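Local coordinates for protein hexokinase (Schistosoma mansoni, PDB 1BDG) that catalyses the ATP-dependent phosphorylation of hexoses such as glucose, mannose and fructose to their 6-phosphates, the entry step of glycolysis, at residues 107-112 against 163-168; 99-104 against 123-128. All coordinates share one frame; numbering follows the deposited sequence.

In the fold
Both contacts lie in the small subdomain of the hexokinase fold, and both depend on the connection from edge strand 95-101 of its five-stranded mixed sheet to helix 112-129. Interaction 2 packs the end of that strand against the C-terminal half of the helix, while interaction 1 holds the loop between them, at residues 107-112, to the loop 163-168 that follows strand 154-157. Along the chain the order is 99-104, 107-112, 123-128, 163-168, so the two pairs interleave. Their centres lie about 18 Å apart, yet they touch where Met108 SD packs on Ile103 CG2 at 4.0 Å. Interaction 1 sits toward the glucose site; interaction 2 joins the edge strand to the helix that packs on the sheet.

Interaction 1 (107-112 against 163-168); sequences KMSGSG and GFSADG
Met108 meets Phe164 over one face of the aromatic ring, and this is the apolar part of the contact. Met108 CG stands 3.8 Å from the centroid of the Phe164 ring as a CH-pi donor, and Met108 SD follows above the same face at 4.6 Å from the centroid, a more distant Met-aromatic contact. The chain bends at chi2 and chi3, which carries the terminal methyl back toward Gly163, with Met108 CE 3.6 Å from Gly163 O. Around the ring, Trp160 stacks on Phe164 and Phe145, a residue of the glucose pocket, meets it edge to face.

The polar part is mostly backbone. Ser165 N gives a nearly straight hydrogen bond (169° at the hydrogen) to Met108 O, 2.9 Å away. Two residues further along each loop, Asp167 N bonds to Gly110 O at 2.8 Å, more bent and tilted from the carbonyl plane. Between these bonds the CB of Ala166 lies 3.4 Å from Gly110 O. Beside the backbone bonds, one water donates to Ser109 O and also bonds Ser165 OG at 3.1 Å, tying the loops together a second way.

Two irregular loops thus run side by side, joined by a single beta bridge between Ser111 and Asp167. Ser111 is the N-cap residue of helix 112-129, so the pairing places the start of that helix beside the loop that continues from the substrate-binding residues Thr161 and Lys162 of the hexokinase small subdomain.

Interaction 2 (99-104 against 123-128); sequences RTYCIP and LADFLE
Three flat groups, the guanidinium of Arg99 and the rings of Tyr101 and Phe126, meet here largely through their edges. Asp125 OD2 lies near the guanidinium plane at its edge, and near the plane of the Tyr101 ring as well. The Phe126 ring is also met at an edge, by the aliphatic part of Arg99, whose CG is 3.6 Å from Phe126 CD1. The guanidinium stands almost perpendicular to that ring, at 85°, so the two do not stack.

Strand 99-101 and helix 123-128 run roughly antiparallel, their axes approaching to 10.3 Å, and long side chains span the gap. Arg99 is extended from CG to NE, which lets it pass beside Phe126 before Arg99 NH1 forms a salt bridge with Asp125 OD2 at 3.0 Å. Tyr101 OH donates to the same oxygen at 2.9 Å, on its anti side and 17° out of the carboxylate plane. With CG anti to the backbone N (chi1 -171°), Asp125 reaches from the helix toward both Arg99 and Tyr101. Behind this polar cluster, Phe126 is buried and also packs on Val82 of the neighbouring strand 80-87.

One carboxylate oxygen is thus shared by a salt bridge and a phenol hydrogen bond. Such a pairing would be expected to keep Asp125 ionised and to restrict its rotation, while the methylenes of Arg99 join the charged cluster to the apolar interior between helix and sheet.

Interaction 1 (107-112 against 163-168)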
# COMPACT_ATOMS: atom_id res chain seq x y z
N LYS A 107 -5.87 -13.83 14.82
CA LYS A 107 -5.98 -12.47 15.33
C LYS A 107 -6.60 -11.45 14.35
O LYS A 107 -7.38 -10.59 14.76
CB LYS A 107 -4.59 -11.99 15.76
CG LYS A 107 -4.41 -11.83 17.27
CD LYS A 107 -5.01 -12.99 18.03
CE LYS A 107 -4.94 -12.75 19.54
NZ LYS A 107 -5.69 -13.80 20.29
N MET A 108 -6.30 -11.60 13.06
CA MET A 108 -6.77 -10.66 12.04
C MET A 108 -8.16 -10.84 11.49
O MET A 108 -8.61 -10.04 10.67
CB MET A 108 -5.78 -10.63 10.89
CG MET A 108 -4.48 -9.96 11.24
SD MET A 108 -3.19 -10.80 10.39
CE MET A 108 -3.69 -10.57 8.65
N SER A 109 -8.83 -11.90 11.92
CA SER A 109 -10.18 -12.20 11.49
C SER A 109 -11.14 -12.47 12.65
O SER A 109 -12.34 -12.59 12.44
CB SER A 109 -10.17 -13.39 10.54
OG SER A 109 -8.85 -13.93 10.44
N GLY A 110 -10.62 -12.56 13.87
CA GLY A 110 -11.48 -12.80 15.02
C GLY A 110 -12.11 -11.51 15.52
O GLY A 110 -12.41 -10.61 14.73
N SER A 111 -12.32 -11.38 16.83
CA SER A 111 -12.92 -10.16 17.36
C SER A 111 -11.92 -8.99 17.40
O SER A 111 -10.70 -9.20 17.40
CB SER A 111 -13.56 -10.41 18.74
OG SER A 111 -12.58 -10.67 19.74
N GLY A 112 -12.45 -7.77 17.44
CA GLY A 112 -11.63 -6.58 17.45
C GLY A 112 -10.85 -6.48 18.73
O GLY A 112 -9.65 -6.17 18.72
N GLY A 163 -5.77 -8.11 4.12
CA GLY A 163 -6.07 -9.41 4.69
C GLY A 163 -6.78 -9.41 6.04
O GLY A 163 -6.76 -10.42 6.74
N PHE A 164 -7.39 -8.28 6.41
CA PHE A 164 -8.09 -8.18 7.68
C PHE A 164 -9.61 -8.30 7.56
O PHE A 164 -10.20 -7.92 6.55
CB PHE A 164 -7.75 -6.87 8.37
CG PHE A 164 -6.37 -6.80 8.95
CD1 PHE A 164 -5.24 -6.96 8.14
CD2 PHE A 164 -6.18 -6.50 10.29
CE1 PHE A 164 -3.95 -6.81 8.66
CE2 PHE A 164 -4.91 -6.35 10.82
CZ PHE A 164 -3.79 -6.50 10.01
N SER A 165 -10.23 -8.85 8.61
CA SER A 165 -11.68 -9.02 8.70
C SER A 165 -12.08 -9.29 10.14
O SER A 165 -12.88 -10.17 10.40
CB SER A 165 -12.18 -10.17 7.81
OG SER A 165 -11.53 -11.39 8.10
N ALA A 166 -11.46 -8.56 11.07
CA ALA A 166 -11.78 -8.72 12.48
C ALA A 166 -13.14 -8.09 12.71
O ALA A 166 -13.44 -7.02 12.17
CB ALA A 166 -10.73 -8.03 13.32
N ASP A 167 -14.01 -8.76 13.46
CA ASP A 167 -15.32 -8.20 13.71
C ASP A 167 -15.24 -7.26 14.90
O ASP A 167 -14.30 -7.32 15.69
CB ASP A 167 -16.34 -9.31 13.95
CG ASP A 167 -16.24 -9.90 15.34
OD1 ASP A 167 -15.18 -10.50 15.64
OD2 ASP A 167 -17.21 -9.77 16.13
N GLY A 168 -16.17 -6.33 14.99
CA GLY A 168 -16.16 -5.41 16.11
C GLY A 168 -15.21 -4.25 15.96
O GLY A 168 -14.99 -3.51 16.92
O HOH W 1 -13.41 -12.91 10.04

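Interaction 2 (99-104 against 123-128)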
# COMPACT_ATOMS: atom_id res chain seq x y z
N ARG A 99 10.93 -3.11 17.28
CA ARG A 99 10.71 -4.53 17.11
C ARG A 99 9.62 -4.77 16.05
O ARG A 99 8.91 -3.85 15.64
CB ARG A 99 10.28 -5.19 18.42
CG ARG A 99 11.37 -5.28 19.44
CD ARG A 99 11.16 -6.48 20.32
NE ARG A 99 12.04 -6.42 21.47
CZ ARG A 99 11.88 -7.12 22.58
NH1 ARG A 99 10.87 -7.97 22.72
NH2 ARG A 99 12.76 -6.97 23.57
N THR A 100 9.49 -6.02 15.62
CA THR A 100 8.50 -6.41 14.64
C THR A 100 7.90 -7.69 15.21
O THR A 100 8.63 -8.64 15.50
CB THR A 100 9.17 -6.69 13.29
OG1 THR A 100 9.73 -5.47 12.78
CG2 THR A 100 8.18 -7.25 12.31
N TYR A 101 6.59 -7.68 15.47
CA TYR A 101 5.92 -8.84 16.02
C TYR A 101 5.04 -9.52 14.97
O TYR A 101 4.28 -8.86 14.24
CB TYR A 101 5.04 -8.44 17.21
CG TYR A 101 5.77 -8.16 18.51
CD1 TYR A 101 6.28 -6.89 18.80
CD2 TYR A 101 5.90 -9.16 19.48
CE1 TYR A 101 6.88 -6.62 20.02
CE2 TYR A 101 6.50 -8.91 20.70
CZ TYR A 101 6.99 -7.64 20.97
OH TYR A 101 7.57 -7.40 22.20
N CYS A 102 5.16 -10.83 14.88
CA CYS A 102 4.36 -11.59 13.93
C CYS A 102 2.97 -11.60 14.54
O CYS A 102 2.84 -11.59 15.76
CB CYS A 102 4.86 -13.02 13.86
SG CYS A 102 4.61 -13.83 15.46
N ILE A 103 1.94 -11.62 13.69
CA ILE A 103 0.56 -11.65 14.17
C ILE A 103 -0.09 -12.95 13.71
O ILE A 103 -0.04 -13.28 12.53
CB ILE A 103 -0.24 -10.45 13.63
CG1 ILE A 103 0.33 -9.14 14.18
CG2 ILE A 103 -1.69 -10.54 14.04
CD1 ILE A 103 -0.49 -7.92 13.78
N PRO A 104 -0.72 -13.70 14.64
CA PRO A 104 -1.37 -14.96 14.27
C PRO A 104 -2.54 -14.77 13.28
O PRO A 104 -3.39 -13.92 13.47
CB PRO A 104 -1.84 -15.51 15.61
CG PRO A 104 -0.91 -14.88 16.61
CD PRO A 104 -0.80 -13.48 16.09
N LEU A 123 3.08 -4.74 22.81
CA LEU A 123 3.75 -3.50 23.22
C LEU A 123 4.29 -3.59 24.66
O LEU A 123 5.39 -3.11 24.95
CB LEU A 123 2.78 -2.32 23.13
CG LEU A 123 3.15 -1.00 23.80
CD1 LEU A 123 4.38 -0.39 23.13
CD2 LEU A 123 1.97 -0.04 23.72
N ALA A 124 3.51 -4.23 25.54
CA ALA A 124 3.90 -4.37 26.94
C ALA A 124 5.25 -5.08 27.05
O ALA A 124 6.15 -4.62 27.78
CB ALA A 124 2.84 -5.13 27.71
N ASP A 125 5.38 -6.19 26.31
CA ASP A 125 6.61 -6.98 26.30
C ASP A 125 7.79 -6.04 26.03
O ASP A 125 8.72 -5.94 26.82
CB ASP A 125 6.52 -8.06 25.23
CG ASP A 125 7.66 -9.06 25.29
OD1 ASP A 125 7.65 -9.93 26.20
OD2 ASP A 125 8.56 -8.97 24.42
N PHE A 126 7.67 -5.27 24.95
CA PHE A 126 8.67 -4.30 24.52
C PHE A 126 9.02 -3.36 25.67
O PHE A 126 10.19 -3.18 26.01
CB PHE A 126 8.09 -3.51 23.34
CG PHE A 126 9.03 -2.52 22.72
CD1 PHE A 126 10.05 -2.94 21.89
CD2 PHE A 126 8.86 -1.16 22.94
CE1 PHE A 126 10.89 -2.01 21.28
CE2 PHE A 126 9.68 -0.22 22.34
CZ PHE A 126 10.71 -0.65 21.51
N LEU A 127 8.00 -2.80 26.32
CA LEU A 127 8.22 -1.88 27.43
C LEU A 127 8.94 -2.55 28.59
O LEU A 127 9.84 -1.94 29.19
CB LEU A 127 6.89 -1.28 27.88
CG LEU A 127 6.22 -0.46 26.77
CD1 LEU A 127 4.87 0.05 27.22
CD2 LEU A 127 7.13 0.69 26.38
N GLU A 128 8.58 -3.79 28.90
CA GLU A 128 9.25 -4.52 29.98
C GLU A 128 10.69 -4.82 29.58
O GLU A 128 11.63 -4.34 30.21
CB GLU A 128 8.50 -5.80 30.34